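PDB 1RU4: pectate lyase from Erwinia chrysanthemi, which cleaves pectate, the polygalacturonate of plant cell walls, by beta-elimination. Local coordinates for residues Y17-N22 and A34-S39; G56-P61 and A92-S97. All coordinates share one frame; numbering follows the deposited sequence.

Interaction 1. Residues Y17-N22 and A34-S39; sequences YYVAPN and APMSFS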
loop_
_atom_site.group_PDB
_atom_site.type_symbol
_atom_site.label_atom_id
_atom_site.label_comp_id
_atom_site.label_asym_id
_atom_site.label_seq_id
_atom_site.Cartn_x
_atom_site.Cartn_y
_atom_site.Cartn_z
ATOM N N TYR A 17 -27.485 2.441 -3.910
ATOM C CA TYR A 17 -28.016 1.128 -3.560
ATOM C C TYR A 17 -27.593 0.849 -2.124
ATOM O O TYR A 17 -26.408 0.649 -1.845
ATOM C CB TYR A 17 -27.451 0.044 -4.482
ATOM C CG TYR A 17 -27.817 0.219 -5.934
ATOM C CD1 TYR A 17 -26.952 0.865 -6.815
ATOM C CD2 TYR A 17 -29.036 -0.246 -6.426
ATOM C CE1 TYR A 17 -27.291 1.048 -8.150
ATOM C CE2 TYR A 17 -29.389 -0.066 -7.760
ATOM C CZ TYR A 17 -28.514 0.582 -8.615
ATOM O OH TYR A 17 -28.866 0.775 -9.931
ATOM N N TYR A 18 -28.558 0.876 -1.208
ATOM C CA TYR A 18 -28.285 0.629 0.203
ATOM C C TYR A 18 -28.121 -0.858 0.492
ATOM O O TYR A 18 -29.023 -1.663 0.232
ATOM C CB TYR A 18 -29.392 1.218 1.075
ATOM C CG TYR A 18 -29.429 2.730 1.099
ATOM C CD1 TYR A 18 -30.021 3.453 0.063
ATOM C CD2 TYR A 18 -28.904 3.437 2.179
ATOM C CE1 TYR A 18 -30.094 4.845 0.106
ATOM C CE2 TYR A 18 -28.971 4.826 2.234
ATOM C CZ TYR A 18 -29.567 5.522 1.198
ATOM O OH TYR A 18 -29.643 6.893 1.262
ATOM N N VAL A 19 -26.962 -1.208 1.042
ATOM C CA VAL A 19 -26.604 -2.590 1.328
ATOM C C VAL A 19 -26.219 -2.759 2.798
ATOM O O VAL A 19 -25.667 -1.847 3.413
ATOM C CB VAL A 19 -25.420 -3.031 0.420
ATOM C CG1 VAL A 19 -24.869 -4.390 0.845
ATOM C CG2 VAL A 19 -25.873 -3.086 -1.031
ATOM N N ALA A 20 -26.543 -3.923 3.356
ATOM C CA ALA A 20 -26.188 -4.260 4.731
ATOM C C ALA A 20 -25.879 -5.754 4.796
ATOM O O ALA A 20 -26.245 -6.503 3.891
ATOM C CB ALA A 20 -27.332 -3.910 5.676
ATOM N N PRO A 21 -25.175 -6.201 5.853
ATOM C CA PRO A 21 -24.837 -7.622 5.993
ATOM C C PRO A 21 -26.058 -8.546 5.973
ATOM O O PRO A 21 -25.992 -9.657 5.446
ATOM C CB PRO A 21 -24.127 -7.666 7.346
ATOM C CG PRO A 21 -23.448 -6.338 7.402
ATOM C CD PRO A 21 -24.539 -5.408 6.922
ATOM N N ASN A 22 -27.167 -8.081 6.544
ATOM C CA ASN A 22 -28.397 -8.867 6.574
ATOM C C ASN A 22 -29.360 -8.512 5.440
ATOM O O ASN A 22 -30.544 -8.852 5.494
ATOM C CB ASN A 22 -29.096 -8.729 7.934
ATOM C CG ASN A 22 -29.590 -7.316 8.208
ATOM O OD1 ASN A 22 -29.178 -6.357 7.553
ATOM N ND2 ASN A 22 -30.481 -7.186 9.185
ATOM N N ALA A 34 -34.450 -0.878 4.329
ATOM C CA ALA A 34 -34.775 -1.884 3.319
ATOM C C ALA A 34 -33.506 -2.216 2.527
ATOM O O ALA A 34 -33.475 -2.096 1.301
ATOM C CB ALA A 34 -35.861 -1.355 2.387
ATOM N N PRO A 35 -32.450 -2.680 3.222
ATOM C CA PRO A 35 -31.177 -3.025 2.583
ATOM C C PRO A 35 -31.199 -4.282 1.722
ATOM O O PRO A 35 -31.793 -5.295 2.093
ATOM C CB PRO A 35 -30.243 -3.192 3.775
ATOM C CG PRO A 35 -31.143 -3.802 4.801
ATOM C CD PRO A 35 -32.396 -2.964 4.670
ATOM N N MET A 36 -30.543 -4.206 0.569
ATOM C CA MET A 36 -30.411 -5.357 -0.315
ATOM C C MET A 36 -29.065 -6.030 -0.039
ATOM O O MET A 36 -28.230 -5.485 0.691
ATOM C CB MET A 36 -30.521 -4.921 -1.782
ATOM C CG MET A 36 -29.392 -4.028 -2.278
ATOM S SD MET A 36 -29.857 -3.035 -3.721
ATOM C CE MET A 36 -30.110 -4.279 -4.944
ATOM N N SER A 37 -28.871 -7.227 -0.584
ATOM C CA SER A 37 -27.614 -7.947 -0.398
ATOM C C SER A 37 -26.526 -7.350 -1.284
ATOM O O SER A 37 -26.821 -6.648 -2.256
ATOM C CB SER A 37 -27.789 -9.432 -0.727
ATOM O OG SER A 37 -28.079 -9.622 -2.101
ATOM N N PHE A 38 -25.271 -7.639 -0.954
ATOM C CA PHE A 38 -24.153 -7.142 -1.748
ATOM C C PHE A 38 -24.227 -7.676 -3.175
ATOM O O PHE A 38 -24.005 -6.933 -4.129
ATOM C CB PHE A 38 -22.812 -7.526 -1.111
ATOM C CG PHE A 38 -21.616 -6.931 -1.811
ATOM C CD1 PHE A 38 -21.404 -5.555 -1.805
ATOM C CD2 PHE A 38 -20.713 -7.743 -2.489
ATOM C CE1 PHE A 38 -20.309 -4.995 -2.466
ATOM C CE2 PHE A 38 -19.615 -7.193 -3.153
ATOM C CZ PHE A 38 -19.415 -5.815 -3.141
ATOM N N SER A 39 -24.563 -8.959 -3.315
ATOM C CA SER A 39 -24.677 -9.583 -4.630
ATOM C C SER A 39 -25.775 -8.950 -5.489
ATOM O O SER A 39 -25.591 -8.754 -6.690
ATOM C CB SER A 39 -24.907 -11.093 -4.499
ATOM O OG SER A 39 -26.084 -11.380 -3.767
HETATM O O HOH W 1 -24.870 -8.268 1.947
#

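Interaction 2. Residues G56-P61 and A92-S97; sequences GTYTIP and AVFDFS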
loop_
_atom_site.group_PDB
_atom_site.type_symbol
_atom_site.label_atom_id
_atom_site.label_comp_id
_atom_site.label_asym_id
_atom_site.label_seq_id
_atom_site.Cartn_x
_atom_site.Cartn_y
_atom_site.Cartn_z
ATOM N N GLY A 56 -19.871 -2.349 9.019
ATOM C CA GLY A 56 -19.985 -3.636 9.680
ATOM C C GLY A 56 -19.139 -4.693 8.999
ATOM O O GLY A 56 -18.239 -4.369 8.221
ATOM N N THR A 57 -19.434 -5.957 9.295
ATOM C CA THR A 57 -18.706 -7.083 8.720
ATOM C C THR A 57 -19.594 -7.882 7.772
ATOM O O THR A 57 -20.720 -8.258 8.117
ATOM C CB THR A 57 -18.159 -8.025 9.820
ATOM O OG1 THR A 57 -17.264 -7.293 10.669
ATOM C CG2 THR A 57 -17.404 -9.199 9.203
ATOM N N TYR A 58 -19.074 -8.107 6.569
ATOM C CA TYR A 58 -19.741 -8.883 5.535
ATOM C C TYR A 58 -19.001 -10.214 5.428
ATOM O O TYR A 58 -17.867 -10.270 4.953
ATOM C CB TYR A 58 -19.697 -8.113 4.212
ATOM C CG TYR A 58 -20.484 -6.819 4.266
ATOM C CD1 TYR A 58 -19.990 -5.703 4.944
ATOM C CD2 TYR A 58 -21.750 -6.733 3.690
ATOM C CE1 TYR A 58 -20.745 -4.535 5.057
ATOM C CE2 TYR A 58 -22.512 -5.572 3.793
ATOM C CZ TYR A 58 -22.005 -4.479 4.481
ATOM O OH TYR A 58 -22.775 -3.346 4.613
ATOM N N THR A 59 -19.634 -11.275 5.920
ATOM C CA THR A 59 -18.990 -12.582 5.997
ATOM C C THR A 59 -19.313 -13.516 4.832
ATOM O O THR A 59 -20.471 -13.864 4.601
ATOM C CB THR A 59 -19.341 -13.282 7.328
ATOM O OG1 THR A 59 -19.001 -12.421 8.421
ATOM C CG2 THR A 59 -18.581 -14.598 7.473
ATOM N N ILE A 60 -18.276 -13.904 4.094
ATOM C CA ILE A 60 -18.416 -14.868 3.005
ATOM C C ILE A 60 -18.067 -16.243 3.575
ATOM O O ILE A 60 -16.965 -16.445 4.085
ATOM C CB ILE A 60 -17.466 -14.554 1.815
ATOM C CG1 ILE A 60 -17.736 -13.154 1.247
ATOM C CG2 ILE A 60 -17.642 -15.589 0.711
ATOM C CD1 ILE A 60 -17.050 -12.026 2.001
ATOM N N PRO A 61 -19.009 -17.201 3.512
ATOM C CA PRO A 61 -18.786 -18.555 4.030
ATOM C C PRO A 61 -17.578 -19.264 3.424
ATOM O O PRO A 61 -17.278 -19.108 2.237
ATOM C CB PRO A 61 -20.084 -19.277 3.665
ATOM C CG PRO A 61 -21.100 -18.186 3.716
ATOM C CD PRO A 61 -20.386 -17.061 3.004
ATOM N N ALA A 92 -16.284 -1.045 6.200
ATOM C CA ALA A 92 -16.970 -2.270 5.794
ATOM C C ALA A 92 -15.908 -3.346 5.586
ATOM O O ALA A 92 -15.064 -3.238 4.689
ATOM C CB ALA A 92 -17.767 -2.050 4.510
ATOM N N VAL A 93 -15.946 -4.371 6.430
ATOM C CA VAL A 93 -14.955 -5.443 6.391
ATOM C C VAL A 93 -15.514 -6.705 5.741
ATOM O O VAL A 93 -16.504 -7.266 6.210
ATOM C CB VAL A 93 -14.459 -5.789 7.819
ATOM C CG1 VAL A 93 -13.435 -6.917 7.770
ATOM C CG2 VAL A 93 -13.853 -4.557 8.483
ATOM N N PHE A 94 -14.887 -7.130 4.646
ATOM C CA PHE A 94 -15.263 -8.367 3.964
ATOM C C PHE A 94 -14.366 -9.499 4.451
ATOM O O PHE A 94 -13.164 -9.523 4.167
ATOM C CB PHE A 94 -15.156 -8.202 2.444
ATOM C CG PHE A 94 -16.204 -7.290 1.862
ATOM C CD1 PHE A 94 -16.142 -5.916 2.071
ATOM C CD2 PHE A 94 -17.263 -7.809 1.121
ATOM C CE1 PHE A 94 -17.121 -5.069 1.555
ATOM C CE2 PHE A 94 -18.249 -6.970 0.599
ATOM C CZ PHE A 94 -18.177 -5.596 0.817
ATOM N N ASP A 95 -14.963 -10.414 5.211
ATOM C CA ASP A 95 -14.250 -11.529 5.828
ATOM C C ASP A 95 -14.513 -12.811 5.044
ATOM O O ASP A 95 -15.630 -13.328 5.045
ATOM C CB ASP A 95 -14.729 -11.683 7.279
ATOM C CG ASP A 95 -13.956 -12.733 8.060
ATOM O OD1 ASP A 95 -13.031 -13.361 7.511
ATOM O OD2 ASP A 95 -14.281 -12.920 9.252
ATOM N N PHE A 96 -13.472 -13.325 4.394
ATOM C CA PHE A 96 -13.595 -14.529 3.576
ATOM C C PHE A 96 -13.442 -15.848 4.336
ATOM O O PHE A 96 -13.422 -16.926 3.739
ATOM C CB PHE A 96 -12.676 -14.438 2.357
ATOM C CG PHE A 96 -13.147 -13.436 1.336
ATOM C CD1 PHE A 96 -12.873 -12.077 1.491
ATOM C CD2 PHE A 96 -13.910 -13.846 0.244
ATOM C CE1 PHE A 96 -13.356 -11.143 0.575
ATOM C CE2 PHE A 96 -14.397 -12.920 -0.676
ATOM C CZ PHE A 96 -14.120 -11.566 -0.509
ATOM N N SER A 97 -13.312 -15.736 5.656
ATOM C CA SER A 97 -13.423 -16.866 6.582
ATOM C C SER A 97 -12.442 -18.041 6.527
ATOM O O SER A 97 -12.702 -19.079 7.141
ATOM C CB SER A 97 -14.853 -17.417 6.529
ATOM O OG SER A 97 -15.809 -16.388 6.720
HETATM O O HOH W 2 -16.883 -12.810 10.192
#

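Interaction 1. Residues Y17-N22 and A34-S39
Val19, at the end of strand 16-19, lies against Met36 in a single backbone bridge, the two runs passing nearly at right angles (92° between Tyr17-Asn22 and Pro35-Phe38). One hydrogen bond makes the bridge: Met36 N donates to Tyr18 O at 3.0 Å. In return, Val19 CA brings its hydrogen to Met36 O at 3.4 Å. A water joins the segments further along, donating a hydrogen bond to Ala20 O and accepting one from Phe38 N.

The Met36 side chain starts between its own backbone N and carbonyl carbon (chi1 66°), and with an extended chi2 this carries SD to the Tyr17 side chain; the bend at chi3 only turns CE. There SD stands 4.0 Å from Tyr17 CD2 and 5.2 Å from the ring centroid, an oblique Met-aromatic contact; the hydroxyl of that ring is bonded to Glu49. Met36 CG meets Val19 CG2 at 3.9 Å. The other branch, Val19 CG1, is anti to the backbone N (chi1 171°) and reaches the start of helix 38-44, 4.2 Å from Phe38 CB. Further along, Ala20 CB sits on Pro35 CB at 3.6 Å.

Ser37 is the N-cap of the helix, its OG bonded to Ala40 N; the bridge lies one residue before it, consistent with holding the chain as it enters the helix. With strand 16-19 paired on to strand 50-53, this helix covers the end of the beta-helix. The polar ties between the segments use backbone atoms and one water, which implies that the side chains contribute apolar fit rather than polar bonds.

Interaction 2. Residues G56-P61 and A92-S97
Two neighbouring coils of the parallel beta-helix meet here, strand 56-59 running beside strand 92-95 in parallel register, with Thr57 level with Val93 and Tyr58 with Phe94. The backbone ladder alternates: Val93 N to Gly56 O, Tyr58 N to Val93 O (2.7 Å), Asp95 N to Tyr58 O, and Ile60 N to Asp95 O.

Tyr58, Ala92 and Phe94 share one face of the sheet. Closely matched chi1 and chi2 leave the planes of the Tyr58 and Phe94 rings only 16° apart, yet they are slid until they barely overlap. Tyr58 CB instead covers the Phe94 face near its rim, 4.2 Å from the centroid, and Tyr58 CE1 touches Ala92 CB. Alignment of aromatic and aliphatic side chains from coil to coil is common in parallel beta-helices; Phe94 also meets Phe110 edge-to-face. Beyond the strands, Ile60 CD1 stands over the centre of the Phe96 ring, 3.8 Å away.

On the face of Thr57 and Thr59, a water links Thr59 OG1 to Asp95 OD2. Asp95 OD1 accepts a hydrogen bond from Ser97 N at 3.0 Å, from above the carboxylate plane, forming an Asx turn, and is also paired with Arg126. That turn brings round Ser97, whose OG donates to Ile60 O at 2.9 Å, from 42° out of the carbonyl plane, while Thr59 CG2 lies 3.4 Å from the same OG.

In the fold
Interaction 1 closes along the chain before interaction 2 opens, and their centres are about 13 Å apart near one end of the beta-helix. They meet around Pro21: Tyr58 CE2 lies 3.4 Å from Pro21 N, and Pro21 CG is the same distance from Thr57 O. The Tyr58 hydroxyl is bonded to Lys54 O. A second join runs through the interior, where Phe38 of helix 38-44 meets Phe94 edge-to-face and both side chains touch Leu53 of strand 50-53. Helix 38-44 thus meets Phe94 through Phe38, while Tyr58 is met by Val19 and Pro21 of segment 17-22.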